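Long-range contacts in luciferase-like enzymeAMP-CoA-ligase (Zophobas atratus, PDB 4W8O), which probably activates carboxylic acids with ATP as an AMP-CoA ligase of the adenylate-forming ANL superfamily, to which the beetle luciferases also belong: residues A[121-126]-A[144-149]; A[60-65]-A[157-162]; A[35-40]-A[79-84]. All coordinates share one frame; numbering follows the deposited sequence.

Contact 1 of 3, residues A[121-126]-A[144-149]; sequences IFVEEE and IIVFGK
Strands 121-124 and 144-147 run parallel at 32° with their axes 4.6 Å apart, and Ile121, Phe122 and Val123 pair in register with Ile144, Ile145 and Val146. The bonds zigzag: Ile145 N gives to Ile121 O, Ile145 O takes Val123 N, and Val123 O receives Phe147 N at 2.8 Å. On one face the Phe122 and Ile145 side chains run alongside each other. Ile145 CB sits over one face of the Phe122 ring, toward its rim, 4.2 Å from the centroid, while Ile145 CG2 reaches Phe122 CE2 at 3.7 Å. The Phe147 ring follows obliquely, its CE2 3.7 Å from Phe122 CB. The other face carries aliphatic branches: Val123 CG1 lies between its backbone N and carbonyl carbon (chi1 70°), which turns it to Ile144 CG2 at 3.6 Å, and Leu128, Ile131 and Leu135 of helix 128-138 pack here. Further along, Glu125 stretches its extended chain across Val146 CG1 until OE2, through its anti lone pair, accepts Lys149 N at 3.1 Å. At Gly148 a CB would hit that carboxylate and, at its backbone angles, jam against the preceding carbonyl O. A water accepting from Glu125 N and donating to Phe147 O bridges the two segments. With helix 128-138 between them, the two strands make a beta-alpha-beta unit of the mixed sheet in this AMP-binding domain.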
loop_
_atom_site.group_PDB
_atom_site.type_symbol
_atom_site.label_atom_id
_atom_site.label_comp_id
_atom_site.label_asym_id
_atom_site.label_seq_id
_atom_site.Cartn_x
_atom_site.Cartn_y
_atom_site.Cartn_z
ATOM N N ILE A 121 -9.060 17.029 -7.052
ATOM C CA ILE A 121 -9.311 16.032 -6.019
ATOM C C ILE A 121 -10.628 15.306 -6.293
ATOM O O ILE A 121 -11.682 15.935 -6.432
ATOM C CB ILE A 121 -9.269 16.622 -4.587
ATOM C CG1 ILE A 121 -9.719 15.569 -3.570
ATOM C CG2 ILE A 121 -10.149 17.846 -4.464
ATOM C CD1 ILE A 121 -9.264 15.864 -2.164
ATOM N N PHE A 122 -10.543 13.984 -6.402
ATOM C CA PHE A 122 -11.718 13.111 -6.466
ATOM C C PHE A 122 -12.165 12.780 -5.043
ATOM O O PHE A 122 -11.355 12.343 -4.218
ATOM C CB PHE A 122 -11.396 11.814 -7.218
ATOM C CG PHE A 122 -11.217 12.000 -8.705
ATOM C CD1 PHE A 122 -10.024 12.481 -9.218
ATOM C CD2 PHE A 122 -12.238 11.686 -9.588
ATOM C CE1 PHE A 122 -9.849 12.656 -10.589
ATOM C CE2 PHE A 122 -12.076 11.859 -10.954
ATOM C CZ PHE A 122 -10.878 12.351 -11.457
ATOM N N VAL A 123 -13.456 12.956 -4.769
ATOM C CA VAL A 123 -13.984 12.825 -3.412
ATOM C C VAL A 123 -15.302 12.050 -3.358
ATOM O O VAL A 123 -16.182 12.249 -4.182
ATOM C CB VAL A 123 -14.173 14.223 -2.778
ATOM C CG1 VAL A 123 -15.324 14.969 -3.436
ATOM C CG2 VAL A 123 -14.413 14.119 -1.273
ATOM N N GLU A 124 -15.420 11.152 -2.386
ATOM C CA GLU A 124 -16.685 10.484 -2.102
ATOM C C GLU A 124 -17.690 11.502 -1.569
ATOM O O GLU A 124 -17.298 12.498 -0.952
ATOM C CB GLU A 124 -16.496 9.342 -1.090
ATOM C CG GLU A 124 -15.991 9.802 0.275
ATOM C CD GLU A 124 -15.805 8.685 1.286
ATOM O OE1 GLU A 124 -15.840 7.490 0.917
ATOM O OE2 GLU A 124 -15.624 9.020 2.474
ATOM N N GLU A 125 -18.978 11.249 -1.791
ATOM C CA GLU A 125 -20.033 12.153 -1.310
ATOM C C GLU A 125 -19.920 12.440 0.190
ATOM O O GLU A 125 -20.129 13.571 0.636
ATOM C CB GLU A 125 -21.416 11.573 -1.609
ATOM C CG GLU A 125 -21.811 11.652 -3.073
ATOM C CD GLU A 125 -23.174 11.034 -3.355
ATOM O OE1 GLU A 125 -23.744 10.379 -2.462
ATOM O OE2 GLU A 125 -23.678 11.190 -4.482
ATOM N N GLU A 126 -19.553 11.419 0.955
ATOM C CA GLU A 126 -19.508 11.507 2.413
ATOM C C GLU A 126 -18.369 12.397 2.922
ATOM O O GLU A 126 -18.384 12.833 4.056
ATOM C CB GLU A 126 -19.348 10.110 3.024
ATOM C CG GLU A 126 -20.479 9.138 2.718
ATOM C CD GLU A 126 -20.397 8.497 1.333
ATOM O OE1 GLU A 126 -19.430 8.758 0.583
ATOM O OE2 GLU A 126 -21.329 7.738 0.982
ATOM N N ILE A 144 -12.832 19.992 -7.723
ATOM C CA ILE A 144 -13.351 18.825 -7.026
ATOM C C ILE A 144 -14.191 18.008 -8.000
ATOM O O ILE A 144 -14.973 18.564 -8.762
ATOM C CB ILE A 144 -14.210 19.229 -5.811
ATOM C CG1 ILE A 144 -13.325 19.887 -4.731
ATOM C CG2 ILE A 144 -14.933 18.011 -5.247
ATOM C CD1 ILE A 144 -14.108 20.578 -3.635
ATOM N N ILE A 145 -14.013 16.688 -7.982
ATOM C CA ILE A 145 -14.844 15.786 -8.777
ATOM C C ILE A 145 -15.415 14.737 -7.826
ATOM O O ILE A 145 -14.667 14.074 -7.114
ATOM C CB ILE A 145 -14.045 15.148 -9.934
ATOM C CG1 ILE A 145 -13.532 16.244 -10.879
ATOM C CG2 ILE A 145 -14.907 14.162 -10.707
ATOM C CD1 ILE A 145 -12.710 15.744 -12.046
ATOM N N VAL A 146 -16.743 14.608 -7.811
ATOM C CA VAL A 146 -17.433 13.786 -6.820
ATOM C C VAL A 146 -17.717 12.392 -7.372
ATOM O O VAL A 146 -18.118 12.249 -8.528
ATOM C CB VAL A 146 -18.767 14.451 -6.387
ATOM C CG1 VAL A 146 -19.554 13.558 -5.434
ATOM C CG2 VAL A 146 -18.498 15.805 -5.751
ATOM N N PHE A 147 -17.485 11.371 -6.548
ATOM C CA PHE A 147 -17.968 10.022 -6.834
ATOM C C PHE A 147 -19.451 9.968 -6.508
ATOM O O PHE A 147 -19.852 9.528 -5.440
ATOM C CB PHE A 147 -17.227 8.959 -6.008
ATOM C CG PHE A 147 -15.787 8.783 -6.387
ATOM C CD1 PHE A 147 -15.442 8.227 -7.608
ATOM C CD2 PHE A 147 -14.770 9.168 -5.516
ATOM C CE1 PHE A 147 -14.112 8.061 -7.966
ATOM C CE2 PHE A 147 -13.437 8.999 -5.864
ATOM C CZ PHE A 147 -13.107 8.447 -7.101
ATOM N N GLY A 148 -20.269 10.415 -7.443
ATOM C CA GLY A 148 -21.706 10.466 -7.228
ATOM C C GLY A 148 -22.298 11.638 -7.970
ATOM O O GLY A 148 -21.817 12.006 -9.052
ATOM N N LYS A 149 -23.332 12.229 -7.384
ATOM C CA LYS A 149 -24.064 13.322 -8.014
ATOM C C LYS A 149 -23.552 14.656 -7.502
ATOM O O LYS A 149 -23.231 14.797 -6.322
ATOM C CB LYS A 149 -25.557 13.220 -7.701
ATOM C CG LYS A 149 -26.453 13.684 -8.833
ATOM C CD LYS A 149 -26.788 12.529 -9.768
ATOM C CE LYS A 149 -27.947 11.698 -9.227
ATOM N NZ LYS A 149 -27.981 10.324 -9.801
HETATM O O HOH W 1 -19.571 8.770 -2.872
#

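Contact 2 of 3, residues A[60-65]-A[157-162]; sequences LNLQKK and AEMTLP
Asn61, on the last turns of helix 48-64, pushes its amide into the C-terminal end of the short helix 156-159. Its ND2 grips two backbone carbonyls, Met159 O at 2.6 Å and Leu161 O at 3.1 Å, both close to the plane of the amide. The two acceptors are used differently: the nitrogen lies in the carbonyl plane of Leu161, on a lone pair, but stands above that of Met159, 57° out of it. With an alanine here, both carbonyls would probably lose this shared donor and the turn after helix 156-159 would be less firmly held. Leu62 comes next, lying square across Met159, with CD2 3.5 Å from the methyl CE. Met159 gets there by folding back on itself, chi2 -59° and chi3 -71°, which swings CE in beside the helix and sets it 3.7 Å from Asn61 CB. Lys65, just past the helix end, lays its aliphatic chain against the sulfur, CE to Met159 SD 3.4 Å, before its bend at the last torsion carries NZ off to a salt bridge with Glu143. Met159 and Lys65 both also rest on Ile145, so the end of helix 48-64 and the short helix 156-159 sit together against strand 143-147, near the edge of the sheet, while Leu62 leans on Leu93 just beyond helix 85-92.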
loop_
_atom_site.group_PDB
_atom_site.type_symbol
_atom_site.label_atom_id
_atom_site.label_comp_id
_atom_site.label_asym_id
_atom_site.label_seq_id
_atom_site.Cartn_x
_atom_site.Cartn_y
_atom_site.Cartn_z
ATOM N N LEU A 60 -8.323 10.113 -20.908
ATOM C CA LEU A 60 -8.525 10.974 -22.077
ATOM C C LEU A 60 -9.254 12.258 -21.686
ATOM O O LEU A 60 -8.948 13.321 -22.200
ATOM C CB LEU A 60 -9.287 10.241 -23.190
ATOM C CG LEU A 60 -8.475 9.177 -23.928
ATOM C CD1 LEU A 60 -9.403 8.264 -24.717
ATOM C CD2 LEU A 60 -7.442 9.813 -24.851
ATOM N N ASN A 61 -10.200 12.162 -20.760
ATOM C CA ASN A 61 -10.888 13.352 -20.278
ATOM C C ASN A 61 -9.993 14.207 -19.378
ATOM O O ASN A 61 -10.006 15.431 -19.476
ATOM C CB ASN A 61 -12.195 12.971 -19.578
ATOM C CG ASN A 61 -13.270 12.551 -20.560
ATOM O OD1 ASN A 61 -13.436 13.177 -21.610
ATOM N ND2 ASN A 61 -14.002 11.491 -20.232
ATOM N N LEU A 62 -9.207 13.569 -18.516
ATOM C CA LEU A 62 -8.226 14.301 -17.699
ATOM C C LEU A 62 -7.239 15.091 -18.576
ATOM O O LEU A 62 -6.843 16.205 -18.235
ATOM C CB LEU A 62 -7.464 13.348 -16.773
ATOM C CG LEU A 62 -8.198 12.853 -15.521
ATOM C CD1 LEU A 62 -7.381 11.774 -14.831
ATOM C CD2 LEU A 62 -8.498 13.988 -14.556
ATOM N N GLN A 63 -6.872 14.498 -19.704
ATOM C CA GLN A 63 -5.959 15.101 -20.663
ATOM C C GLN A 63 -6.563 16.373 -21.267
ATOM O O GLN A 63 -5.887 17.393 -21.410
ATOM C CB GLN A 63 -5.651 14.068 -21.755
ATOM C CG GLN A 63 -4.444 14.346 -22.626
ATOM C CD GLN A 63 -4.089 13.131 -23.476
ATOM O OE1 GLN A 63 -4.905 12.652 -24.266
ATOM N NE2 GLN A 63 -2.882 12.621 -23.306
ATOM N N LYS A 64 -7.848 16.313 -21.593
ATOM C CA LYS A 64 -8.559 17.468 -22.129
ATOM C C LYS A 64 -8.671 18.599 -21.100
ATOM O O LYS A 64 -8.729 19.770 -21.478
ATOM C CB LYS A 64 -9.954 17.054 -22.627
ATOM C CG LYS A 64 -9.919 16.127 -23.835
ATOM C CD LYS A 64 -11.311 15.678 -24.254
ATOM C CE LYS A 64 -11.244 14.865 -25.535
ATOM N NZ LYS A 64 -12.558 14.279 -25.911
ATOM N N LYS A 65 -8.699 18.243 -19.813
ATOM C CA LYS A 65 -8.688 19.233 -18.729
ATOM C C LYS A 65 -7.308 19.844 -18.483
ATOM O O LYS A 65 -7.162 20.700 -17.612
ATOM C CB LYS A 65 -9.180 18.617 -17.417
ATOM C CG LYS A 65 -10.645 18.226 -17.373
ATOM C CD LYS A 65 -10.935 17.615 -16.006
ATOM C CE LYS A 65 -12.414 17.412 -15.771
ATOM N NZ LYS A 65 -13.175 18.675 -15.624
ATOM N N ALA A 157 -18.914 10.018 -13.069
ATOM C CA ALA A 157 -19.691 9.517 -14.205
ATOM C C ALA A 157 -19.436 10.321 -15.485
ATOM O O ALA A 157 -19.375 9.749 -16.575
ATOM C CB ALA A 157 -21.173 9.517 -13.868
ATOM N N GLU A 158 -19.288 11.639 -15.350
ATOM C CA GLU A 158 -18.929 12.501 -16.483
ATOM C C GLU A 158 -17.541 12.187 -17.035
ATOM O O GLU A 158 -17.338 12.218 -18.253
ATOM C CB GLU A 158 -18.983 13.974 -16.085
ATOM C CG GLU A 158 -20.390 14.538 -16.046
ATOM C CD GLU A 158 -20.514 15.809 -15.221
ATOM O OE1 GLU A 158 -19.488 16.405 -14.828
ATOM O OE2 GLU A 158 -21.663 16.212 -14.970
ATOM N N MET A 159 -16.590 11.900 -16.143
ATOM C CA MET A 159 -15.216 11.578 -16.550
ATOM C C MET A 159 -15.103 10.239 -17.300
ATOM O O MET A 159 -14.134 10.026 -18.030
ATOM C CB MET A 159 -14.267 11.570 -15.333
ATOM C CG MET A 159 -14.062 12.914 -14.650
ATOM S SD MET A 159 -13.393 14.189 -15.746
ATOM C CE MET A 159 -11.720 13.584 -15.959
ATOM N N THR A 160 -16.075 9.342 -17.120
ATOM C CA THR A 160 -16.086 8.062 -17.823
ATOM C C THR A 160 -16.755 8.145 -19.201
ATOM O O THR A 160 -16.846 7.132 -19.894
ATOM C CB THR A 160 -16.798 6.957 -17.005
ATOM O OG1 THR A 160 -18.173 7.310 -16.798
ATOM C CG2 THR A 160 -16.117 6.746 -15.653
ATOM N N LEU A 161 -17.233 9.329 -19.596
ATOM C CA LEU A 161 -17.894 9.485 -20.893
ATOM C C LEU A 161 -16.899 9.181 -22.010
ATOM O O LEU A 161 -15.829 9.791 -22.056
ATOM C CB LEU A 161 -18.445 10.907 -21.081
ATOM C CG LEU A 161 -19.611 11.355 -20.187
ATOM C CD1 LEU A 161 -19.863 12.846 -20.380
ATOM C CD2 LEU A 161 -20.883 10.551 -20.440
ATOM N N PRO A 162 -17.242 8.234 -22.903
ATOM C CA PRO A 162 -16.320 7.891 -23.978
ATOM C C PRO A 162 -16.146 9.033 -24.971
ATOM O O PRO A 162 -17.127 9.617 -25.411
ATOM C CB PRO A 162 -16.992 6.694 -24.656
ATOM C CG PRO A 162 -18.431 6.819 -24.321
ATOM C CD PRO A 162 -18.483 7.444 -22.963
#

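Contact 3 of 3, residues A[35-40]-A[79-84]; sequences ICQIDG and NSLDNS
Gln37 reaches from strand 35-39 into the turn at 79-84 and makes the direct polar link, NE2 giving to Leu81 O at 2.8 Å. The bond is somewhat bent, 144° at the hydrogen, and the acceptor is tilted out of the amide plane. Leu81 answers with its own side chain, which crosses that of Gln37 obliquely: CD2 packs 3.7 Å from Gln37 CD, and Leu81 CG approaches Asp39 CB. Gln37 can span the gap because CG sits between the backbone N and the carbonyl carbon (chi1 55°) and the chain then runs straight out. Its OE1 is too far from Ser84 OG for a direct bond, and waters fill in: one lies 2.7 Å from Gln37 OE1 and also meets Ser80 O and Ser84 OG, while a second gives to Gln37 OE1 and pairs with Ser84 OG. Another water bridges the strand's far end, donating to Asp39 OD2 at 2.8 Å and accepting from Leu81 N. Segment 79-84 begins with an ST turn, Ser80 OG taking Asp82 N at 3.0 Å; it leads from strand 72-76, in the sheet that holds strand 143-147, into helix 85-92, and here meets the sheet of strand 35-39. Asn83 OD1 accepts Ser80 N in a nearly straight bond of 169°, though the N stands well above the plane of the side-chain carbonyl. On the strand side, Cys36 and Gln37 form a classic beta bulge opposite Glu46, whose OE1 is a second acceptor for Gln37 NE2. Further out, Asp39 OD1 accepts Asp41 N and Leu42 N, while Arg54 of helix 48-64 forms a salt bridge with Asp82.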
loop_
_atom_site.group_PDB
_atom_site.type_symbol
_atom_site.label_atom_id
_atom_site.label_comp_id
_atom_site.label_asym_id
_atom_site.label_seq_id
_atom_site.Cartn_x
_atom_site.Cartn_y
_atom_site.Cartn_z
ATOM N N ILE A 35 -10.644 -11.378 -13.076
ATOM C CA ILE A 35 -11.344 -10.443 -12.203
ATOM C C ILE A 35 -10.322 -9.549 -11.512
ATOM O O ILE A 35 -9.485 -10.033 -10.763
ATOM C CB ILE A 35 -12.183 -11.148 -11.105
ATOM C CG1 ILE A 35 -13.164 -12.172 -11.703
ATOM C CG2 ILE A 35 -12.938 -10.112 -10.277
ATOM C CD1 ILE A 35 -14.179 -11.594 -12.671
ATOM N N CYS A 36 -10.412 -8.245 -11.749
ATOM C CA CYS A 36 -9.493 -7.285 -11.134
ATOM C C CYS A 36 -9.847 -7.016 -9.666
ATOM O O CYS A 36 -9.001 -7.137 -8.779
ATOM C CB CYS A 36 -9.504 -5.973 -11.925
ATOM S SG CYS A 36 -8.517 -4.636 -11.216
ATOM N N GLN A 37 -11.109 -6.658 -9.435
ATOM C CA GLN A 37 -11.576 -6.191 -8.136
ATOM C C GLN A 37 -12.999 -6.676 -7.836
ATOM O O GLN A 37 -13.851 -6.797 -8.739
ATOM C CB GLN A 37 -11.516 -4.656 -8.069
ATOM C CG GLN A 37 -12.261 -3.930 -9.181
ATOM C CD GLN A 37 -12.302 -2.414 -8.997
ATOM O OE1 GLN A 37 -11.671 -1.865 -8.101
ATOM N NE2 GLN A 37 -13.049 -1.736 -9.852
ATOM N N ILE A 38 -13.233 -6.945 -6.554
ATOM C CA ILE A 38 -14.527 -7.361 -6.035
ATOM C C ILE A 38 -14.855 -6.514 -4.805
ATOM O O ILE A 38 -14.075 -6.485 -3.850
ATOM C CB ILE A 38 -14.527 -8.848 -5.607
ATOM C CG1 ILE A 38 -14.195 -9.765 -6.791
ATOM C CG2 ILE A 38 -15.882 -9.234 -5.013
ATOM C CD1 ILE A 38 -14.216 -11.247 -6.443
ATOM N N ASP A 39 -16.003 -5.837 -4.845
ATOM C CA ASP A 39 -16.606 -5.233 -3.666
ATOM C C ASP A 39 -17.309 -6.308 -2.824
ATOM O O ASP A 39 -18.420 -6.738 -3.140
ATOM C CB ASP A 39 -17.610 -4.159 -4.085
ATOM C CG ASP A 39 -18.103 -3.329 -2.914
ATOM O OD1 ASP A 39 -18.274 -3.872 -1.802
ATOM O OD2 ASP A 39 -18.341 -2.123 -3.115
ATOM N N GLY A 40 -16.661 -6.722 -1.741
ATOM C CA GLY A 40 -17.216 -7.731 -0.840
ATOM C C GLY A 40 -18.542 -7.368 -0.185
ATOM O O GLY A 40 -19.315 -8.253 0.173
ATOM N N ASN A 79 -12.916 2.579 -0.075
ATOM C CA ASN A 79 -12.778 1.661 -1.200
ATOM C C ASN A 79 -14.126 1.375 -1.866
ATOM O O ASN A 79 -15.144 1.170 -1.193
ATOM C CB ASN A 79 -12.112 0.357 -0.750
ATOM C CG ASN A 79 -10.644 0.540 -0.393
ATOM O OD1 ASN A 79 -9.899 1.224 -1.094
ATOM N ND2 ASN A 79 -10.216 -0.096 0.680
ATOM N N SER A 80 -14.122 1.392 -3.194
ATOM C CA SER A 80 -15.309 1.096 -4.000
ATOM C C SER A 80 -14.823 0.567 -5.339
ATOM O O SER A 80 -13.624 0.512 -5.577
ATOM C CB SER A 80 -16.153 2.354 -4.213
ATOM O OG SER A 80 -15.507 3.241 -5.120
ATOM N N LEU A 81 -15.740 0.186 -6.221
ATOM C CA LEU A 81 -15.340 -0.208 -7.572
ATOM C C LEU A 81 -14.878 0.978 -8.428
ATOM O O LEU A 81 -14.345 0.774 -9.521
ATOM C CB LEU A 81 -16.471 -0.957 -8.281
ATOM C CG LEU A 81 -16.822 -2.345 -7.738
ATOM C CD1 LEU A 81 -17.976 -2.890 -8.552
ATOM C CD2 LEU A 81 -15.646 -3.309 -7.790
ATOM N N ASP A 82 -15.064 2.208 -7.943
ATOM C CA ASP A 82 -14.673 3.390 -8.714
ATOM C C ASP A 82 -13.449 4.143 -8.185
ATOM O O ASP A 82 -12.808 4.868 -8.953
ATOM C CB ASP A 82 -15.848 4.363 -8.809
ATOM C CG ASP A 82 -17.043 3.779 -9.551
ATOM O OD1 ASP A 82 -16.884 2.809 -10.315
ATOM O OD2 ASP A 82 -18.151 4.289 -9.360
ATOM N N ASN A 83 -13.115 3.991 -6.902
ATOM C CA ASN A 83 -12.144 4.900 -6.294
ATOM C C ASN A 83 -10.736 4.819 -6.894
ATOM O O ASN A 83 -10.033 5.829 -6.937
ATOM C CB ASN A 83 -12.095 4.758 -4.767
ATOM C CG ASN A 83 -11.321 3.546 -4.314
ATOM O OD1 ASN A 83 -11.692 2.420 -4.618
ATOM N ND2 ASN A 83 -10.254 3.769 -3.554
ATOM N N SER A 84 -10.337 3.642 -7.367
ATOM C CA SER A 84 -9.023 3.494 -7.996
ATOM C C SER A 84 -9.000 3.838 -9.502
ATOM O O SER A 84 -7.927 4.015 -10.080
ATOM C CB SER A 84 -8.458 2.084 -7.753
ATOM O OG SER A 84 -9.180 1.110 -8.478
HETATM O O HOH W 2 -11.628 0.755 -7.448
HETATM O O HOH W 3 -8.868 -1.624 -8.573
HETATM O O HOH W 4 -18.433 -0.253 -5.141
#

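Overall arrangement
From the N terminus, strand 35-39 comes first, and contact 3 closes its loop when the chain reaches 79-84, joining the sheet of strand 35-39 to the turn that follows strand 72-76. Inside that loop lies 60-65, whose partner 157-162 comes much later, so contacts 2 and 3 cross along the chain; in space their nearest atoms stay about 7 Å apart. Contact 2 ties the end of helix 48-64 to helix 156-159. Contact 1, joining neighbouring strands 120-124 and 143-147, opens after contact 3 has closed and nests within contact 2. It forms the hub: Phe122 CZ touches Leu62 CD2 of contact 2, while the Phe147 ring packs on Asp82 and Asn83 of contact 3.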